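Local coordinates for protein fructose transport system repressor FruR (Pseudomonas putida, PDB 3O74) that probably binds specific DNA sequences as a transcriptional regulator, repressing or activating genes, with fructose 1-phosphate as its preferred effector, at residues I101-D104 against R105-S108; R163-G166 against Q167-M170; T187-V190 against L191-V195. All blocks are in the same frame, centred on the assembly; numbering follows the deposited sequence.

Contact 1: residues I101-D104 against R105-S108; sequences ISDD and RDAS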
loop_
_atom_site.group_PDB
_atom_site.type_symbol
_atom_site.label_atom_id
_atom_site.label_comp_id
_atom_site.label_asym_id
_atom_site.label_seq_id
_atom_site.Cartn_x
_atom_site.Cartn_y
_atom_site.Cartn_z
ATOM N N ILE B 101 -4.137 -4.118 -19.012
ATOM C CA ILE B 101 -3.059 -4.840 -18.352
ATOM C C ILE B 101 -1.691 -4.294 -18.745
ATOM O O ILE B 101 -1.588 -3.418 -19.602
ATOM C CB ILE B 101 -3.107 -6.349 -18.688
ATOM C CG1 ILE B 101 -2.739 -6.604 -20.154
ATOM C CG2 ILE B 101 -4.487 -6.922 -18.391
ATOM C CD1 ILE B 101 -2.705 -8.080 -20.518
ATOM N N SER B 102 -0.645 -4.804 -18.099
ATOM C CA SER B 102 0.718 -4.478 -18.488
ATOM C C SER B 102 1.239 -5.518 -19.474
ATOM O O SER B 102 0.794 -6.662 -19.468
ATOM C CB SER B 102 1.623 -4.382 -17.262
ATOM O OG SER B 102 1.275 -3.261 -16.471
ATOM N N ASP B 103 2.168 -5.109 -20.333
ATOM C CA ASP B 103 2.758 -6.020 -21.315
ATOM C C ASP B 103 3.786 -6.918 -20.634
ATOM O O ASP B 103 4.991 -6.747 -20.819
ATOM C CB ASP B 103 3.405 -5.228 -22.449
ATOM C CG ASP B 103 3.920 -6.115 -23.567
ATOM O OD1 ASP B 103 3.766 -7.353 -23.478
ATOM O OD2 ASP B 103 4.485 -5.571 -24.538
ATOM N N ASP B 104 3.292 -7.881 -19.860
ATOM C CA ASP B 104 4.125 -8.662 -18.947
ATOM C C ASP B 104 5.113 -9.612 -19.614
ATOM O O ASP B 104 6.243 -9.758 -19.153
ATOM C CB ASP B 104 3.249 -9.437 -17.963
ATOM C CG ASP B 104 2.613 -8.541 -16.924
ATOM O OD1 ASP B 104 3.079 -7.392 -16.757
ATOM O OD2 ASP B 104 1.648 -8.989 -16.273
ATOM N N ARG B 105 4.691 -10.263 -20.689
ATOM C CA ARG B 105 5.551 -11.245 -21.331
ATOM C C ARG B 105 6.839 -10.600 -21.830
ATOM O O ARG B 105 7.932 -11.099 -21.572
ATOM C CB ARG B 105 4.818 -11.930 -22.483
ATOM C CG ARG B 105 5.612 -13.043 -23.127
ATOM C CD ARG B 105 4.797 -13.775 -24.188
ATOM N NE ARG B 105 4.642 -15.187 -23.870
ATOM C CZ ARG B 105 5.484 -16.135 -24.257
ATOM N NH1 ARG B 105 6.548 -15.823 -24.995
ATOM N NH2 ARG B 105 5.254 -17.396 -23.906
ATOM N N ASP B 106 6.705 -9.484 -22.538
ATOM C CA ASP B 106 7.865 -8.773 -23.059
ATOM C C ASP B 106 8.705 -8.166 -21.937
ATOM O O ASP B 106 9.929 -8.088 -22.038
ATOM C CB ASP B 106 7.438 -7.680 -24.038
ATOM C CG ASP B 106 8.621 -7.000 -24.702
ATOM O OD1 ASP B 106 9.327 -7.670 -25.486
ATOM O OD2 ASP B 106 8.849 -5.798 -24.442
ATOM N N ALA B 107 8.041 -7.730 -20.872
ATOM C CA ALA B 107 8.736 -7.162 -19.727
ATOM C C ALA B 107 9.607 -8.231 -19.083
ATOM O O ALA B 107 10.741 -7.970 -18.678
ATOM C CB ALA B 107 7.741 -6.616 -18.725
ATOM N N SER B 108 9.062 -9.441 -19.000
ATOM C CA SER B 108 9.756 -10.571 -18.403
ATOM C C SER B 108 10.937 -11.014 -19.262
ATOM O O SER B 108 11.990 -11.406 -18.748
ATOM C CB SER B 108 8.783 -11.730 -18.207
ATOM O OG SER B 108 9.385 -12.767 -17.464
HETATM O O HOH W 1 2.164 -9.901 -22.433
#

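Contact 2: residues R163-G166 against Q167-M170; sequences RECG and QRLM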
loop_
_atom_site.group_PDB
_atom_site.type_symbol
_atom_site.label_atom_id
_atom_site.label_comp_id
_atom_site.label_asym_id
_atom_site.label_seq_id
_atom_site.Cartn_x
_atom_site.Cartn_y
_atom_site.Cartn_z
ATOM N N ARG B 163 4.915 -12.525 0.930
ATOM C CA ARG B 163 6.278 -12.490 1.427
ATOM C C ARG B 163 6.725 -13.873 1.886
ATOM O O ARG B 163 7.799 -14.339 1.510
ATOM C CB ARG B 163 6.362 -11.495 2.580
ATOM C CG ARG B 163 7.739 -11.285 3.154
ATOM C CD ARG B 163 7.725 -10.055 4.043
ATOM N NE ARG B 163 8.904 -9.971 4.892
ATOM C CZ ARG B 163 9.147 -8.967 5.725
ATOM N NH1 ARG B 163 8.291 -7.959 5.809
ATOM N NH2 ARG B 163 10.247 -8.967 6.465
ATOM N N GLU B 164 5.897 -14.531 2.691
ATOM C CA GLU B 164 6.248 -15.847 3.220
ATOM C C GLU B 164 6.391 -16.903 2.124
ATOM O O GLU B 164 7.204 -17.822 2.242
ATOM C CB GLU B 164 5.241 -16.307 4.283
ATOM C CG GLU B 164 5.544 -17.692 4.852
ATOM C CD GLU B 164 4.677 -18.048 6.044
ATOM O OE1 GLU B 164 4.106 -19.160 6.053
ATOM O OE2 GLU B 164 4.568 -17.221 6.975
ATOM N N CYS B 165 5.602 -16.778 1.062
ATOM C CA CYS B 165 5.716 -17.702 -0.063
ATOM C C CYS B 165 7.064 -17.518 -0.757
ATOM O O CYS B 165 7.735 -18.489 -1.101
ATOM C CB CYS B 165 4.579 -17.480 -1.055
ATOM S SG CYS B 165 4.469 -18.718 -2.370
ATOM N N GLY B 166 7.458 -16.264 -0.952
ATOM C CA GLY B 166 8.749 -15.955 -1.537
ATOM C C GLY B 166 9.886 -16.491 -0.689
ATOM O O GLY B 166 10.870 -17.023 -1.205
ATOM N N GLN B 167 9.751 -16.349 0.624
ATOM C CA GLN B 167 10.753 -16.865 1.546
ATOM C C GLN B 167 10.851 -18.386 1.448
ATOM O O GLN B 167 11.946 -18.945 1.400
ATOM C CB GLN B 167 10.418 -16.437 2.979
ATOM C CG GLN B 167 11.427 -16.868 4.031
ATOM C CD GLN B 167 11.001 -16.461 5.433
ATOM O OE1 GLN B 167 9.809 -16.337 5.718
ATOM N NE2 GLN B 167 11.975 -16.249 6.316
ATOM N N ARG B 168 9.704 -19.057 1.407
ATOM C CA ARG B 168 9.683 -20.515 1.320
ATOM C C ARG B 168 10.309 -21.019 0.023
ATOM O O ARG B 168 11.079 -21.979 0.032
ATOM C CB ARG B 168 8.252 -21.044 1.436
ATOM C CG ARG B 168 8.128 -22.551 1.244
ATOM C CD ARG B 168 6.675 -22.999 1.321
ATOM N NE ARG B 168 5.981 -22.358 2.434
ATOM C CZ ARG B 168 5.024 -21.445 2.294
ATOM N NH1 ARG B 168 4.628 -21.080 1.083
ATOM N NH2 ARG B 168 4.456 -20.905 3.366
ATOM N N LEU B 169 9.967 -20.376 -1.089
ATOM C CA LEU B 169 10.483 -20.779 -2.397
ATOM C C LEU B 169 11.986 -20.536 -2.537
ATOM O O LEU B 169 12.697 -21.341 -3.136
ATOM C CB LEU B 169 9.727 -20.067 -3.519
ATOM C CG LEU B 169 8.236 -20.398 -3.618
ATOM C CD1 LEU B 169 7.586 -19.607 -4.743
ATOM C CD2 LEU B 169 8.022 -21.893 -3.808
HETATM N N MSE B 170 12.467 -19.426 -1.988
HETATM C CA MSE B 170 13.896 -19.138 -2.020
HETATM C C MSE B 170 14.667 -20.209 -1.259
HETATM O O MSE B 170 15.721 -20.657 -1.705
HETATM C CB MSE B 170 14.198 -17.757 -1.435
HETATM C CG MSE B 170 15.644 -17.312 -1.639
HETATM SE SE MSE B 170 16.111 -17.238 -3.534
HETATM C CE MSE B 170 17.966 -16.667 -3.381
#

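Contact 3: residues T187-V190 against L191-V195; sequences TSYV and LLQGV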
loop_
_atom_site.group_PDB
_atom_site.type_symbol
_atom_site.label_atom_id
_atom_site.label_comp_id
_atom_site.label_asym_id
_atom_site.label_seq_id
_atom_site.Cartn_x
_atom_site.Cartn_y
_atom_site.Cartn_z
ATOM N N THR B 187 8.529 -12.696 -10.054
ATOM C CA THR B 187 7.423 -12.181 -10.853
ATOM C C THR B 187 6.614 -11.124 -10.108
ATOM O O THR B 187 5.646 -10.584 -10.644
ATOM C CB THR B 187 6.489 -13.304 -11.304
ATOM O OG1 THR B 187 5.867 -13.901 -10.158
ATOM C CG2 THR B 187 7.276 -14.362 -12.097
ATOM N N SER B 188 7.008 -10.834 -8.874
ATOM C CA SER B 188 6.283 -9.875 -8.052
ATOM C C SER B 188 7.168 -9.354 -6.930
ATOM O O SER B 188 7.921 -10.116 -6.314
ATOM C CB SER B 188 5.032 -10.522 -7.463
ATOM O OG SER B 188 4.388 -9.642 -6.556
ATOM N N TYR B 189 7.075 -8.056 -6.660
ATOM C CA TYR B 189 7.907 -7.457 -5.625
ATOM C C TYR B 189 7.695 -8.097 -4.257
ATOM O O TYR B 189 8.639 -8.226 -3.476
ATOM C CB TYR B 189 7.693 -5.943 -5.527
ATOM C CG TYR B 189 8.548 -5.334 -4.448
ATOM C CD1 TYR B 189 9.914 -5.178 -4.633
ATOM C CD2 TYR B 189 8.004 -4.956 -3.227
ATOM C CE1 TYR B 189 10.716 -4.642 -3.644
ATOM C CE2 TYR B 189 8.801 -4.416 -2.226
ATOM C CZ TYR B 189 10.154 -4.261 -2.443
ATOM O OH TYR B 189 10.957 -3.725 -1.460
ATOM N N VAL B 190 6.460 -8.491 -3.956
ATOM C CA VAL B 190 6.184 -9.089 -2.651
ATOM C C VAL B 190 6.924 -10.414 -2.493
ATOM O O VAL B 190 7.337 -10.778 -1.391
ATOM C CB VAL B 190 4.671 -9.289 -2.388
ATOM C CG1 VAL B 190 4.100 -10.372 -3.282
ATOM C CG2 VAL B 190 4.436 -9.638 -0.934
ATOM N N LEU B 191 7.094 -11.133 -3.597
ATOM C CA LEU B 191 7.870 -12.365 -3.572
ATOM C C LEU B 191 9.338 -12.055 -3.331
ATOM O O LEU B 191 10.014 -12.780 -2.614
ATOM C CB LEU B 191 7.705 -13.156 -4.876
ATOM C CG LEU B 191 6.326 -13.774 -5.112
ATOM C CD1 LEU B 191 6.214 -14.348 -6.524
ATOM C CD2 LEU B 191 6.030 -14.839 -4.073
ATOM N N LEU B 192 9.827 -10.971 -3.927
ATOM C CA LEU B 192 11.206 -10.544 -3.700
ATOM C C LEU B 192 11.455 -10.253 -2.220
ATOM O O LEU B 192 12.550 -10.479 -1.708
ATOM C CB LEU B 192 11.526 -9.298 -4.528
ATOM C CG LEU B 192 12.973 -8.798 -4.418
ATOM C CD1 LEU B 192 13.954 -9.849 -4.942
ATOM C CD2 LEU B 192 13.167 -7.471 -5.151
ATOM N N GLN B 193 10.437 -9.738 -1.539
ATOM C CA GLN B 193 10.560 -9.426 -0.119
ATOM C C GLN B 193 10.882 -10.673 0.690
ATOM O O GLN B 193 11.672 -10.627 1.634
ATOM C CB GLN B 193 9.273 -8.800 0.407
ATOM C CG GLN B 193 8.975 -7.425 -0.139
ATOM C CD GLN B 193 7.762 -6.809 0.524
ATOM O OE1 GLN B 193 7.738 -6.616 1.737
ATOM N NE2 GLN B 193 6.746 -6.507 -0.268
ATOM N N GLY B 194 10.253 -11.785 0.320
ATOM C CA GLY B 194 10.513 -13.052 0.975
ATOM C C GLY B 194 11.919 -13.522 0.665
ATOM O O GLY B 194 12.609 -14.073 1.523
ATOM N N VAL B 195 12.342 -13.297 -0.576
ATOM C CA VAL B 195 13.700 -13.617 -0.989
ATOM C C VAL B 195 14.695 -12.876 -0.096
ATOM O O VAL B 195 15.670 -13.459 0.371
ATOM C CB VAL B 195 13.941 -13.248 -2.464
ATOM C CG1 VAL B 195 15.428 -13.211 -2.766
ATOM C CG2 VAL B 195 13.217 -14.229 -3.392
#

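Contact 1: residues I101-D104 against R105-S108
The carboxylates of Asp-103 and Asp-106 are the flat groups that meet here, their planes turned 27° from each other. Both oxygens of Asp-103 approach the methylene of Asp-106, OD1 and OD2 each lying 3.7 Å from its CB, while Asp-103 OD2 and Asp-106 OD2 stay 4.4 Å apart. Repulsion between the like charges is probably eased because Asp-106 gives its oxygens to Arg-109 and Gln-110, further along the helix. Asp-103 sits at the N-cap, where a short acidic side chain suits the amides at the start of the helix. With CG anti to the backbone N (chi1 -175°), it reaches one of them through a water, which donates to Asp-103 OD1 at 3.2 Å and accepts from Arg-105 N at 3.1 Å.

The carboxylate of Asp-104 is buried and well satisfied, OD1 by a salt bridge to Arg-263 and OD2 by one to Arg-138. Ser-108, small and buried one turn on, gives its OG to the carbonyl of Arg-138. Ala-107, whose small methyl packs on Phe-214 and Arg-263, donates its N-H to Asp-103 O, with N and O 3.2 Å apart and the donor in the carbonyl plane. A shorter bond joins Ser-108 N to Asp-104 O at 2.8 Å.

Just before the helix, a weak bond from Asp-104 N to Ser-102 O closes an inverse gamma turn centred on Asp-103. The whole is an N-capped strand-to-helix junction, consistent with a crossover between the two lobes of the LacI-type sugar-binding fold.

Contact 2: residues R163-G166 against Q167-M170
Ionic contact comes first: Glu-164 and Arg-168, one helical turn apart, form a salt bridge from OE1 to NH2 at 3.2 Å. The Glu-164 chain runs extended, whereas Arg-168 bends at chi3, which folds its guanidinium back over the preceding turn. The two charged planes stand 75° apart, and the bridge uses one oxygen and one nitrogen. Arg-168 also pairs through NH1 with Glu-159, so its charge is shared between two acids; long, flexible, charged chains suit this exposed side of the helix.

The backbone bonds are those of a regular alpha-helix. Arg-163 O accepts from Gln-167 N at 2.9 Å, Glu-164 O from Arg-168 N at 2.9 Å, Cys-165 O from Leu-169 N at 2.9 Å and Gly-166 O from Met-170 N at 3.0 Å. All four are fairly straight, the N-H...O angles lying between 157° and 162°. Glu-164 O also lies over one face of the Arg-168 guanidinium, offset toward its rim. The side chain of Leu-169 packs over the carbonyl that its own amide binds, with Leu-169 CG 3.2 Å from Cys-165 O.

Apolar contact belongs to the buried side. Cys-165 SG touches Leu-169 CD1 at 4.0 Å, a compact thiol beside a methyl of the branched leucine.

Around the helix, Leu-169 and Met-170, the latter present as selenomethionine, pack on Ile-126 of strand 122-128. Met-170 also reaches Thr-198 and Leu-199 of helix 189-201, while Arg-163 bridges to Asp-197 there and packs against Gln-218 of the second subunit.

Contact 3: residues T187-V190 against L191-V195
Ser-188 O is gripped by two amides of the first helical turn: Leu-192 N gives the better bond at 3.2 Å, in the carbonyl plane, and Leu-191 N a weak one at 3.0 Å, bent to 124°. A second fork starts from Gln-193 N, which donates to Tyr-189 O at 3.0 Å and weakly to Val-190 O. Ser-188, at the N-cap, has a small polar side chain whose OG binds a glycerol molecule, probably left from crystallisation.

The Tyr-189 ring lies between two side chains of the next turn. With CG anti to the backbone N (chi1 180°), the ring is placed where both Leu-192 and Gln-193 can reach it. Leu-192 CD2 approaches its CD1 at 4.0 Å, while the aliphatic part of Gln-193 crosses the ring at about a right angle, its CG 3.7 Å from Tyr-189 CE2. An aromatic residue fits here because its wide ring can touch both. Nearer the start of the helix, Leu-191 sends CD1 back to within 3.7 Å of Thr-187 OG1.

Within the beta-alpha-beta unit, Leu-192 rests on Thr-186 of strand 183-186, and Val-195 reaches both that strand and Ile-126 of strand 122-128. Tyr-189 faces the dimer partner, packing on Leu-219 of the second subunit, whose Gln-218 bonds to Gln-193 O; Phe-161, from a loop, packs on Val-190.

Along the chain the three contacts follow in series, each at or near the start of a helix: 104-116, 163-177 and 189-201. Contacts 2 and 3 are neighbours, with centres about 8 Å apart; Arg-163 N meets Val-190 CG2 at 3.5 Å, and Gln-167 CB meets Gly-194 O at 3.5 Å. Contact 1 stands apart, its centre about 17 Å from that of contact 3 and 23 Å from that of contact 2. Even so, Arg-138 is shared, binding Asp-104 in contact 1 and, weakly, Thr-187 O in contact 3. Contacts 2 and 3 lie on packed helices that both touch strand 122-128 and the second subunit, while contact 1 leads from strand 98-102 into helix 104-116.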